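Local structure of profilin (Schizosaccharomyces pombe, 3D9Y) at residues A[17-22]-A[35-40]; A[23-28]-A[95-100]; A[49-54]-A[77-82]; A[56-61]-A[72-77]; A[89-94]-A[114-119]. The protein binds monomeric actin in a 1:1 complex, promotes its nucleotide exchange, tunes filament assembly, binds PIP2 and is essential for cytokinesis in fission yeast. All blocks are in the same frame, centred on the assembly; numbering follows the deposited sequence.

Contact 1 of 5, residues A[17-22]-A[35-40]; sequences IDRAAI and AGFNLS
Arg19, the first residue of strand 19-24, bends over the loop at Phe37 and touches it with two parts of its side chain. Its CB sits over one face of the Phe37 ring, 4.0 Å from the centroid, a CH-pi contact. Further out, a turn in the chain at chi3 (87°) swings the guanidinium round to the loop backbone. The guanidinium is tilted 57° from the phenyl plane, so the two groups do not stack; NH1 comes within 3.6 Å of Phe37 CD2. One face of the guanidinium looks at the backbone N and CA of Phe37, while Ala35 O lies at its edge. The link to that carbonyl is made through water: Arg19 NE donates to a water at 3.1 Å, which in turn donates to Ala35 O at 2.7 Å.

At Ala20 the backbone takes over, its O lying at the edge of the phenyl ring, 3.5 Å from Phe37 CD1. Ala21 then points its CB at the loop, 3.7 Å from Leu39 CD1 and 4.0 Å from Phe37 CD1. Leu39 also sets its other methyl, CD2, over the face of the phenyl ring opposite Arg19, so that the ring is held between the two. Phe37 is the centre of an inverse gamma turn, and with CG anti to the backbone N (chi1 -159°) its ring lies against the strand as the loop heads for helix 41-52.

The chemistry is thus divided: apolar contacts fix the buried ring, and at the guanidinium end of the partly exposed Arg19 the polar tie to the loop passes through a single bridging water.

Contact 2 of 5, residues A[23-28]-A[95-100]; sequences VSRAGD and LCILVS
Val23 and Ile97 form an antiparallel hydrogen-bonded pair, with Val23 N donating to Ile97 O at 3.0 Å and Ile97 N to Val23 O at 2.8 Å, while the next pair, Ser24 with Cys96, is non-hydrogen-bonded and draws the two chains close. Beyond it Arg25 N still reaches Leu95 O, 2.9 Å away in a nearly straight N-H line (174°), though the donor stands above the carbonyl plane.

Val23 and Ile97 project to the same face of the sheet, where Val23 CG2 lies 3.6 Å from Ile97 CB. Helix 41-52 covers this pair: Ile44 packs on Val23, Leu47 and Phe51 on Ile97. In the profilin fold these strands, 19-24 and 96-102, are neighbours in the central antiparallel sheet, although about seventy residues separate them along the chain. Cys96 turns its CB the other way yet remains 3.2 Å from Val23 O; it touches Trp31, as do Ser24 and Leu95.

Where strand 19-24 ends, a type I turn runs from Ser24 to Gly27. With OG placed anti to the backbone N (chi1 174°), Ser24 accepts from Ala26 N in an ST turn. The Arg25 side chain lays its CB and CG along the backbone of Leu95 and Cys96, CG being 3.6 Å from Cys96 O, before a bend at chi2 leads the guanidinium off past Phe51.

Contact 3 of 5, residues A[49-54]-A[77-82]; sequences AGFQDP and RSIYGK
Phe51 lays one face of its ring squarely on the end of Ile79. The methyl CD1 sits over the middle of the ring, 3.6 Å from the centroid and only 10° off the normal, a well-centred CH-pi contact. Ile79 CG1 follows beneath the rim, 3.6 Å from Phe51 CE1. That same CE1 is the ring atom that meets the backbone, 3.5 Å from Arg77 O, and Ser78 N lies at the ring edge, in its plane. The helix backbone comes close to the same methyl from the side, Gly50 C lying 4.0 Å from Ile79 CD1, so CD1 sits in the corner between the ring and the helix.

What brings the isoleucine there is its shape: CG1 lies anti to the carbonyl carbon (chi1 -68°) and the chain runs on extended, carrying CD1 out from the strand to the helix. The strand is in turn fixed by backbone bonds between Ile79 and Cys90 on one side and between Tyr80 and both Ile72 and Arg73 on the other. Further side chains reach Phe51 from the sheet, among them Cys90, Ala92 and Ile97. Ser78, next to Ile79, points to the reverse face of the sheet, toward Glu116 of helix 108-125.

This is the hydrophobic layer of the profilin fold, in which helix 41-52 lies on one face of the central antiparallel sheet and the terminal helices on the other.

Contact 4 of 5, residues A[56-61]-A[72-77]; sequences SMFGTG and IRAEGR
The Phe58 ring leans obliquely against strand 67-74, and it is the far rim of the ring that does the touching. Phe58 CE1 is 3.8 Å from Ala74 CB, and CZ lies 3.8 Å from Ala74 N. On the other side of the rim Phe58 CE2 is 4.0 Å from Ile72 C, so the ring spans the backbone from Ile72 to Ala74. Its CG lies anti to the carbonyl carbon (chi1 -75°), which carries the ring from the side of the helix across to the strand. The other flat groups pair within 72-77: Arg73 and Glu75 both point away from the helix and form a salt bridge, with Arg73 NH1 3.0 Å from Glu75 OE2.

Ala74 is the one side chain of its segment that points at the helix, and a second residue meets it there. Met57 CB stands 4.1 Å from Ala74 CB, after which bends at chi2 and chi3 lead the sulfur away from the strand; the side chain also packs on Ile79. Here the short helix 56-60 rests against the end of strand 67-74, near the outer side of the profilin sheet. The strand is distorted where the ring crosses it: Ile72 and Arg73 both face Tyr80, a classic beta bulge.

The helix closes with Gly61 N donating to Met57 O at 2.8 Å, and that carbonyl also takes a hydrogen bond from Thr71 OG1, tying the helix to the strand a second way. Gly61 leaves the helix with positive phi, and Thr60 OG1 donates at 2.8 Å to Gly61 O, in the carbonyl plane and on a lone pair.

Contact 5 of 5, residues A[89-94]-A[114-119]; sequences ICVATK and ITEALA
Val91 and Glu116 are brought together by two torsions: chi1 of Val91 (-174°) spreads both methyls toward the helix, and a bend at chi2 of Glu116 (-82°) folds its carboxylate down over them. The side chains cross at about a right angle, with Glu116 OE1 3.3 Å from Val91 CG1 and OE2 3.6 Å from CG2. The carboxylate thus rests on an apolar floor, while its polar needs are met from strand 78-83: OE2 is bonded by both Tyr80 OH and Ser78 OG, which would help stabilise its charge.

On the helix side, Ala119 CB presses on Val91 CG1 at 3.5 Å, a tight fit. Thr115 CG2 rests on both Val91 CG2 (3.7 Å) and Ile89 CG2 (3.8 Å), the three methyls forming a close triangle, and its hydroxyl is turned to Ser100 OG and Ala111 O. Past the strand end, Thr93 CG2 lies 3.8 Å from Ala119 CB, while its OG1 is bonded to Cys96 N and Tyr127 O.

Strand 89-92 and helix 114-119 run almost parallel, 16° apart with axes 8.4 Å from each other. The C-terminal helix therefore lies along the sheet, with Leu98 of strand 96-102 also beneath it and the N-terminal helix 3-12 beside it at Leu118.

How the contacts relate
From the N terminus, contact 1 closes the first loop, bringing the chain after strand 30-33 back onto strand 19-24. Contact 2 crosses it: starting further along that strand, it closes the longest loop by pairing with strand 96-102. Contacts 3 and 4 nest inside that loop, with contact 4 inside contact 3; they share Arg77, and together set helices 41-52 and 56-60 against strands 78-83 and 67-74. Contact 5 opens after both, crosses contact 2 and brings the C-terminal helix onto strand 86-92. It touches contacts 2 and 3 across the neighbouring strands, and all five reach one antiparallel sheet.

Contact 1 of 5, residues A[17-22]-A[35-40]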
# COMPACT_ATOMS: atom_id res chain seq x y z
N ILE A 17 -11.15 4.03 -1.42
CA ILE A 17 -10.10 3.08 -1.74
C ILE A 17 -10.80 1.84 -2.24
O ILE A 17 -11.59 1.26 -1.52
CB ILE A 17 -9.28 2.75 -0.49
CG1 ILE A 17 -8.43 3.97 -0.11
CG2 ILE A 17 -8.39 1.52 -0.72
CD1 ILE A 17 -7.83 3.92 1.29
N ASP A 18 -10.51 1.45 -3.48
CA ASP A 18 -11.31 0.41 -4.15
C ASP A 18 -10.67 -0.98 -4.13
O ASP A 18 -11.37 -1.99 -4.31
CB ASP A 18 -11.72 0.86 -5.56
CG ASP A 18 -10.54 1.02 -6.50
OD1 ASP A 18 -9.40 1.13 -6.03
OD2 ASP A 18 -10.76 1.05 -7.73
N ARG A 19 -9.36 -1.05 -3.87
CA ARG A 19 -8.67 -2.33 -3.63
C ARG A 19 -7.62 -2.11 -2.56
O ARG A 19 -7.09 -1.00 -2.42
CB ARG A 19 -8.00 -2.89 -4.90
CG ARG A 19 -8.70 -2.59 -6.23
CD ARG A 19 -8.04 -3.33 -7.39
NE ARG A 19 -8.58 -4.68 -7.55
CZ ARG A 19 -8.04 -5.63 -8.33
NH1 ARG A 19 -6.94 -5.40 -9.04
NH2 ARG A 19 -8.63 -6.82 -8.39
N ALA A 20 -7.31 -3.15 -1.79
CA ALA A 20 -6.33 -3.03 -0.71
C ALA A 20 -5.73 -4.37 -0.28
O ALA A 20 -6.31 -5.44 -0.51
CB ALA A 20 -6.93 -2.30 0.49
N ALA A 21 -4.56 -4.28 0.34
CA ALA A 21 -3.88 -5.42 0.91
C ALA A 21 -3.06 -5.02 2.12
O ALA A 21 -2.71 -3.85 2.30
CB ALA A 21 -3.01 -6.09 -0.15
N ILE A 22 -2.78 -6.00 2.98
CA ILE A 22 -1.89 -5.80 4.12
C ILE A 22 -0.86 -6.92 4.08
O ILE A 22 -1.21 -8.08 3.99
CB ILE A 22 -2.65 -5.82 5.46
CG1 ILE A 22 -3.70 -4.70 5.46
CG2 ILE A 22 -1.66 -5.67 6.63
CD1 ILE A 22 -4.64 -4.71 6.64
N ALA A 35 -10.67 -8.81 -2.95
CA ALA A 35 -10.93 -9.75 -4.04
C ALA A 35 -10.31 -9.31 -5.35
O ALA A 35 -10.62 -8.19 -5.84
CB ALA A 35 -12.43 -9.92 -4.23
N GLY A 36 -9.44 -10.18 -5.90
CA GLY A 36 -8.79 -9.94 -7.18
C GLY A 36 -7.39 -9.37 -7.05
O GLY A 36 -6.56 -9.51 -7.96
N PHE A 37 -7.12 -8.74 -5.91
CA PHE A 37 -5.92 -7.95 -5.69
C PHE A 37 -4.79 -8.84 -5.19
O PHE A 37 -4.34 -8.77 -4.02
CB PHE A 37 -6.24 -6.79 -4.73
CG PHE A 37 -5.28 -5.63 -4.80
CD1 PHE A 37 -4.71 -5.12 -3.65
CD2 PHE A 37 -4.98 -5.03 -6.01
CE1 PHE A 37 -3.83 -4.04 -3.70
CE2 PHE A 37 -4.09 -3.96 -6.08
CZ PHE A 37 -3.52 -3.47 -4.92
N ASN A 38 -4.31 -9.69 -6.10
CA ASN A 38 -3.32 -10.71 -5.76
C ASN A 38 -1.88 -10.23 -5.91
O ASN A 38 -1.40 -10.01 -7.02
CB ASN A 38 -3.57 -11.97 -6.61
CG ASN A 38 -4.98 -12.49 -6.47
OD1 ASN A 38 -5.68 -12.19 -5.50
ND2 ASN A 38 -5.42 -13.27 -7.45
N LEU A 39 -1.20 -10.08 -4.77
CA LEU A 39 0.21 -9.69 -4.74
C LEU A 39 1.10 -10.92 -4.60
O LEU A 39 0.92 -11.73 -3.69
CB LEU A 39 0.48 -8.73 -3.58
CG LEU A 39 -0.47 -7.55 -3.39
CD1 LEU A 39 0.03 -6.68 -2.26
CD2 LEU A 39 -0.60 -6.73 -4.67
N SER A 40 2.08 -11.05 -5.49
CA SER A 40 2.96 -12.22 -5.50
C SER A 40 4.10 -12.08 -4.48
O SER A 40 4.45 -10.96 -4.09
CB SER A 40 3.54 -12.42 -6.89
OG SER A 40 4.39 -11.35 -7.25
O HOH W 1 -10.22 -5.60 -5.13

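Contact 2 of 5, residues A[23-28]-A[95-100]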
# COMPACT_ATOMS: atom_id res chain seq x y z
N VAL A 23 0.42 -6.54 4.12
CA VAL A 23 1.51 -7.49 3.93
C VAL A 23 2.58 -7.31 5.01
O VAL A 23 2.66 -6.27 5.64
CB VAL A 23 2.13 -7.35 2.51
CG1 VAL A 23 1.07 -7.50 1.44
CG2 VAL A 23 2.82 -6.03 2.34
N SER A 24 3.41 -8.33 5.23
CA SER A 24 4.47 -8.26 6.23
C SER A 24 5.56 -7.25 5.84
O SER A 24 5.98 -7.21 4.68
CB SER A 24 5.11 -9.64 6.43
OG SER A 24 6.23 -9.54 7.30
N ARG A 25 6.03 -6.45 6.80
CA ARG A 25 7.15 -5.51 6.58
C ARG A 25 8.41 -6.23 6.07
O ARG A 25 9.21 -5.66 5.33
CB ARG A 25 7.52 -4.74 7.86
CG ARG A 25 7.61 -3.23 7.72
CD ARG A 25 8.88 -2.74 7.08
NE ARG A 25 9.09 -1.30 7.27
CZ ARG A 25 10.17 -0.62 6.87
NH1 ARG A 25 11.18 -1.24 6.28
NH2 ARG A 25 10.24 0.69 7.08
N ALA A 26 8.59 -7.49 6.50
CA ALA A 26 9.74 -8.30 6.07
C ALA A 26 9.59 -8.86 4.65
O ALA A 26 10.55 -9.39 4.10
CB ALA A 26 9.98 -9.45 7.06
N GLY A 27 8.39 -8.76 4.07
CA GLY A 27 8.15 -9.19 2.69
C GLY A 27 8.00 -10.70 2.53
O GLY A 27 8.19 -11.22 1.45
N ASP A 28 7.62 -11.37 3.62
CA ASP A 28 7.55 -12.83 3.68
C ASP A 28 6.14 -13.39 3.47
O ASP A 28 5.99 -14.56 3.12
CB ASP A 28 8.04 -13.32 5.04
CG ASP A 28 7.25 -12.73 6.20
OD1 ASP A 28 7.47 -11.54 6.50
OD2 ASP A 28 6.39 -13.42 6.78
N LEU A 95 5.46 -3.62 11.78
CA LEU A 95 5.44 -5.02 11.34
C LEU A 95 4.80 -5.26 9.97
O LEU A 95 4.91 -6.36 9.44
CB LEU A 95 4.71 -5.86 12.39
CG LEU A 95 5.26 -5.80 13.82
CD1 LEU A 95 4.45 -6.69 14.73
CD2 LEU A 95 6.74 -6.18 13.87
N CYS A 96 4.13 -4.25 9.40
CA CYS A 96 3.41 -4.43 8.13
C CYS A 96 3.54 -3.27 7.13
O CYS A 96 4.12 -2.21 7.43
CB CYS A 96 1.93 -4.74 8.38
SG CYS A 96 1.39 -4.64 10.12
N ILE A 97 3.02 -3.52 5.93
CA ILE A 97 2.83 -2.50 4.91
C ILE A 97 1.36 -2.52 4.46
O ILE A 97 0.86 -3.55 4.04
CB ILE A 97 3.70 -2.75 3.67
CG1 ILE A 97 5.19 -2.84 4.04
CG2 ILE A 97 3.46 -1.67 2.62
CD1 ILE A 97 6.03 -3.60 3.03
N LEU A 98 0.70 -1.36 4.54
CA LEU A 98 -0.64 -1.20 4.01
C LEU A 98 -0.52 -0.79 2.54
O LEU A 98 0.29 0.06 2.21
CB LEU A 98 -1.38 -0.11 4.78
CG LEU A 98 -1.45 -0.25 6.30
CD1 LEU A 98 -2.30 0.86 6.89
CD2 LEU A 98 -2.00 -1.59 6.70
N VAL A 99 -1.30 -1.44 1.68
CA VAL A 99 -1.35 -1.14 0.26
C VAL A 99 -2.78 -0.75 -0.13
O VAL A 99 -3.69 -1.58 -0.04
CB VAL A 99 -0.91 -2.36 -0.55
CG1 VAL A 99 -0.92 -2.07 -2.03
CG2 VAL A 99 0.49 -2.81 -0.11
N SER A 100 -2.97 0.49 -0.58
CA SER A 100 -4.29 1.03 -0.98
C SER A 100 -4.31 1.52 -2.44
O SER A 100 -3.52 2.36 -2.80
CB SER A 100 -4.66 2.20 -0.07
OG SER A 100 -4.97 1.76 1.25

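Contact 3 of 5, residues A[49-54]-A[77-82]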
# COMPACT_ATOMS: atom_id res chain seq x y z
N ALA A 49 11.77 -4.45 0.08
CA ALA A 49 13.13 -3.97 -0.21
C ALA A 49 13.14 -2.48 -0.56
O ALA A 49 14.08 -1.76 -0.21
CB ALA A 49 13.76 -4.78 -1.32
N GLY A 50 12.10 -2.01 -1.25
CA GLY A 50 11.95 -0.59 -1.57
C GLY A 50 11.99 0.35 -0.37
O GLY A 50 12.60 1.41 -0.43
N PHE A 51 11.35 -0.03 0.73
CA PHE A 51 11.35 0.82 1.91
C PHE A 51 12.76 0.95 2.52
O PHE A 51 13.06 1.93 3.19
CB PHE A 51 10.36 0.30 2.96
CG PHE A 51 8.93 0.55 2.58
CD1 PHE A 51 8.39 1.82 2.67
CD2 PHE A 51 8.13 -0.48 2.11
CE1 PHE A 51 7.06 2.06 2.32
CE2 PHE A 51 6.79 -0.24 1.76
CZ PHE A 51 6.28 1.02 1.85
N GLN A 52 13.61 -0.04 2.25
CA GLN A 52 14.99 -0.05 2.73
C GLN A 52 15.91 0.83 1.86
O GLN A 52 17.01 1.17 2.29
CB GLN A 52 15.55 -1.48 2.76
CG GLN A 52 14.69 -2.51 3.50
CD GLN A 52 15.14 -3.95 3.27
OE1 GLN A 52 14.73 -4.85 4.01
NE2 GLN A 52 15.98 -4.18 2.26
N ASP A 53 15.47 1.16 0.64
CA ASP A 53 16.23 2.05 -0.27
C ASP A 53 15.25 2.85 -1.15
O ASP A 53 15.09 2.58 -2.35
CB ASP A 53 17.22 1.26 -1.12
CG ASP A 53 18.07 2.14 -2.03
OD1 ASP A 53 18.08 3.38 -1.87
OD2 ASP A 53 18.77 1.58 -2.90
N PRO A 54 14.54 3.80 -0.53
CA PRO A 54 13.44 4.45 -1.24
C PRO A 54 13.77 5.11 -2.60
O PRO A 54 12.98 4.97 -3.53
CB PRO A 54 12.91 5.45 -0.22
CG PRO A 54 13.27 4.82 1.11
CD PRO A 54 14.65 4.28 0.85
N ARG A 77 8.91 5.51 5.01
CA ARG A 77 7.61 5.04 5.49
C ARG A 77 6.51 5.02 4.42
O ARG A 77 5.51 4.33 4.56
CB ARG A 77 7.15 5.93 6.65
CG ARG A 77 5.65 5.99 6.81
CD ARG A 77 5.20 6.77 7.99
NE ARG A 77 4.03 6.11 8.57
CZ ARG A 77 4.09 5.23 9.56
NH1 ARG A 77 5.26 4.84 10.08
NH2 ARG A 77 2.97 4.70 10.03
N SER A 78 6.71 5.77 3.34
CA SER A 78 5.64 6.03 2.37
C SER A 78 6.17 5.89 0.93
O SER A 78 7.19 6.50 0.59
CB SER A 78 5.09 7.44 2.58
OG SER A 78 4.61 7.62 3.91
N ILE A 79 5.50 5.06 0.13
CA ILE A 79 5.78 4.88 -1.31
C ILE A 79 4.45 5.02 -2.05
O ILE A 79 3.54 4.23 -1.83
CB ILE A 79 6.40 3.51 -1.60
CG1 ILE A 79 7.80 3.43 -0.98
CG2 ILE A 79 6.47 3.25 -3.13
CD1 ILE A 79 8.42 2.07 -1.00
N TYR A 80 4.33 6.05 -2.87
CA TYR A 80 3.09 6.36 -3.58
C TYR A 80 3.35 6.29 -5.08
O TYR A 80 4.42 6.69 -5.54
CB TYR A 80 2.58 7.77 -3.31
CG TYR A 80 2.30 8.19 -1.88
CD1 TYR A 80 2.28 7.29 -0.82
CD2 TYR A 80 2.05 9.53 -1.60
CE1 TYR A 80 2.01 7.71 0.50
CE2 TYR A 80 1.80 9.96 -0.30
CZ TYR A 80 1.77 9.05 0.75
OH TYR A 80 1.52 9.48 2.03
N GLY A 81 2.37 5.83 -5.83
CA GLY A 81 2.48 5.78 -7.29
C GLY A 81 1.20 6.20 -7.98
O GLY A 81 0.13 6.29 -7.36
N LYS A 82 1.32 6.45 -9.28
CA LYS A 82 0.18 6.80 -10.10
C LYS A 82 0.23 6.05 -11.43
O LYS A 82 1.30 5.71 -11.92
CB LYS A 82 0.10 8.31 -10.33
CG LYS A 82 1.17 8.90 -11.19
CD LYS A 82 0.93 10.40 -11.46
CE LYS A 82 1.72 10.89 -12.65
NZ LYS A 82 1.88 12.38 -12.67

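Contact 4 of 5, residues A[56-61]-A[72-77]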
# COMPACT_ATOMS: atom_id res chain seq x y z
N SER A 56 15.58 4.17 -4.94
CA SER A 56 15.60 3.13 -5.96
C SER A 56 14.23 2.91 -6.62
O SER A 56 14.15 2.48 -7.77
CB SER A 56 16.09 1.81 -5.37
OG SER A 56 15.08 1.18 -4.61
N MET A 57 13.16 3.21 -5.88
CA MET A 57 11.80 2.99 -6.38
C MET A 57 11.46 3.90 -7.55
O MET A 57 10.60 3.57 -8.36
CB MET A 57 10.77 3.16 -5.27
CG MET A 57 10.91 2.12 -4.18
SD MET A 57 10.57 0.46 -4.75
CE MET A 57 8.84 0.54 -5.20
N PHE A 58 12.14 5.04 -7.66
CA PHE A 58 11.87 5.90 -8.82
C PHE A 58 12.31 5.28 -10.14
O PHE A 58 11.63 5.42 -11.16
CB PHE A 58 12.48 7.28 -8.61
CG PHE A 58 11.70 8.12 -7.65
CD1 PHE A 58 12.12 8.29 -6.34
CD2 PHE A 58 10.51 8.70 -8.06
CE1 PHE A 58 11.38 9.06 -5.46
CE2 PHE A 58 9.77 9.47 -7.19
CZ PHE A 58 10.21 9.65 -5.89
N GLY A 59 13.44 4.57 -10.12
CA GLY A 59 13.91 3.86 -11.29
C GLY A 59 13.11 2.64 -11.66
O GLY A 59 12.91 2.37 -12.85
N THR A 60 12.67 1.88 -10.66
CA THR A 60 11.96 0.61 -10.90
C THR A 60 10.47 0.81 -11.13
O THR A 60 9.84 0.04 -11.84
CB THR A 60 12.11 -0.34 -9.70
OG1 THR A 60 11.55 0.27 -8.53
CG2 THR A 60 13.58 -0.65 -9.45
N GLY A 61 9.92 1.85 -10.52
CA GLY A 61 8.47 1.97 -10.40
C GLY A 61 7.98 1.04 -9.32
O GLY A 61 8.77 0.37 -8.65
N ILE A 72 5.70 8.50 -7.40
CA ILE A 72 5.62 9.95 -7.19
C ILE A 72 6.12 10.38 -5.80
O ILE A 72 6.46 11.55 -5.59
CB ILE A 72 4.20 10.51 -7.45
CG1 ILE A 72 3.18 9.90 -6.48
CG2 ILE A 72 3.82 10.29 -8.93
CD1 ILE A 72 1.86 10.59 -6.44
N ARG A 73 6.19 9.43 -4.88
CA ARG A 73 6.80 9.65 -3.58
C ARG A 73 7.45 8.36 -3.12
O ARG A 73 6.87 7.27 -3.27
CB ARG A 73 5.75 10.09 -2.55
CG ARG A 73 6.31 10.25 -1.14
CD ARG A 73 5.33 10.99 -0.24
NE ARG A 73 5.15 12.38 -0.64
CZ ARG A 73 6.02 13.37 -0.43
NH1 ARG A 73 7.18 13.13 0.18
NH2 ARG A 73 5.75 14.59 -0.85
N ALA A 74 8.67 8.47 -2.59
CA ALA A 74 9.33 7.33 -1.95
C ALA A 74 10.25 7.80 -0.82
O ALA A 74 11.25 8.49 -1.05
CB ALA A 74 10.09 6.52 -2.98
N GLU A 75 9.86 7.46 0.41
CA GLU A 75 10.64 7.72 1.60
C GLU A 75 10.57 6.45 2.48
O GLU A 75 9.95 5.43 2.08
CB GLU A 75 10.11 8.94 2.38
CG GLU A 75 9.30 9.95 1.59
CD GLU A 75 8.45 10.86 2.45
OE1 GLU A 75 7.46 10.38 3.07
OE2 GLU A 75 8.74 12.07 2.51
N GLY A 76 11.15 6.51 3.67
CA GLY A 76 11.27 5.34 4.53
C GLY A 76 9.98 4.72 5.01
O GLY A 76 9.95 3.56 5.44
N ARG A 77 8.91 5.51 5.01
CA ARG A 77 7.61 5.04 5.49
C ARG A 77 6.51 5.02 4.42
O ARG A 77 5.51 4.33 4.56
CB ARG A 77 7.15 5.93 6.65
CG ARG A 77 5.65 5.99 6.81
CD ARG A 77 5.20 6.77 7.99
NE ARG A 77 4.03 6.11 8.57
CZ ARG A 77 4.09 5.23 9.56
NH1 ARG A 77 5.26 4.84 10.08
NH2 ARG A 77 2.97 4.70 10.03

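Contact 5 of 5, residues A[89-94]-A[114-119]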
# COMPACT_ATOMS: atom_id res chain seq x y z
N ILE A 89 -1.12 3.77 -2.78
CA ILE A 89 -0.52 4.32 -1.56
C ILE A 89 -0.03 3.16 -0.70
O ILE A 89 -0.84 2.32 -0.28
CB ILE A 89 -1.57 5.07 -0.74
CG1 ILE A 89 -2.25 6.16 -1.58
CG2 ILE A 89 -0.96 5.62 0.59
CD1 ILE A 89 -1.36 7.30 -2.07
N CYS A 90 1.27 3.10 -0.47
CA CYS A 90 1.89 2.06 0.35
C CYS A 90 2.52 2.70 1.58
O CYS A 90 3.34 3.60 1.46
CB CYS A 90 2.95 1.33 -0.44
SG CYS A 90 2.37 0.62 -1.99
N VAL A 91 2.17 2.20 2.76
CA VAL A 91 2.63 2.80 4.01
C VAL A 91 3.08 1.71 4.97
O VAL A 91 2.33 0.78 5.27
CB VAL A 91 1.55 3.67 4.65
CG1 VAL A 91 2.12 4.41 5.86
CG2 VAL A 91 1.01 4.68 3.64
N ALA A 92 4.32 1.83 5.44
CA ALA A 92 4.90 0.83 6.34
C ALA A 92 4.64 1.15 7.81
O ALA A 92 4.74 2.31 8.25
CB ALA A 92 6.40 0.71 6.08
N THR A 93 4.28 0.12 8.58
CA THR A 93 4.17 0.22 10.04
C THR A 93 5.38 -0.50 10.64
O THR A 93 6.35 -0.76 9.94
CB THR A 93 2.83 -0.38 10.55
OG1 THR A 93 2.80 -1.80 10.35
CG2 THR A 93 1.65 0.25 9.84
N LYS A 94 5.33 -0.83 11.93
CA LYS A 94 6.44 -1.55 12.55
C LYS A 94 6.58 -2.94 11.95
O LYS A 94 7.69 -3.37 11.63
CB LYS A 94 6.24 -1.64 14.07
CG LYS A 94 7.47 -2.12 14.82
CD LYS A 94 7.25 -2.17 16.32
CE LYS A 94 6.48 -3.42 16.74
NZ LYS A 94 6.32 -3.53 18.23
N ILE A 114 -6.13 8.68 4.52
CA ILE A 114 -6.78 7.51 5.12
C ILE A 114 -5.76 6.41 5.46
O ILE A 114 -5.73 5.89 6.58
CB ILE A 114 -7.88 6.96 4.17
CG1 ILE A 114 -9.05 7.93 4.11
CG2 ILE A 114 -8.37 5.55 4.60
CD1 ILE A 114 -9.92 7.79 2.91
N THR A 115 -4.90 6.09 4.49
CA THR A 115 -3.96 4.96 4.64
C THR A 115 -2.86 5.30 5.65
O THR A 115 -2.52 4.46 6.50
CB THR A 115 -3.47 4.43 3.31
OG1 THR A 115 -4.47 4.25 2.37
CG2 THR A 115 -2.45 3.46 3.38
N GLU A 116 -2.36 6.53 5.61
CA GLU A 116 -1.37 6.98 6.61
C GLU A 116 -1.95 6.96 8.03
O GLU A 116 -1.26 6.64 8.98
CB GLU A 116 -0.85 8.38 6.28
CG GLU A 116 -0.04 8.46 4.97
CD GLU A 116 1.44 8.04 5.07
OE1 GLU A 116 1.92 7.66 6.16
OE2 GLU A 116 2.15 8.11 4.03
N ALA A 117 -3.21 7.35 8.16
CA ALA A 117 -3.87 7.39 9.47
C ALA A 117 -4.04 5.98 10.02
O ALA A 117 -3.77 5.74 11.20
CB ALA A 117 -5.21 8.09 9.35
N LEU A 118 -4.47 5.04 9.18
CA LEU A 118 -4.60 3.65 9.61
C LEU A 118 -3.23 3.09 10.02
O LEU A 118 -3.13 2.33 10.97
CB LEU A 118 -5.25 2.78 8.52
CG LEU A 118 -5.73 1.40 8.95
CD1 LEU A 118 -6.78 1.49 10.07
CD2 LEU A 118 -6.25 0.60 7.75
N ALA A 119 -2.18 3.46 9.30
CA ALA A 119 -0.81 3.07 9.66
C ALA A 119 -0.38 3.62 11.02
O ALA A 119 0.15 2.88 11.85
CB ALA A 119 0.15 3.52 8.57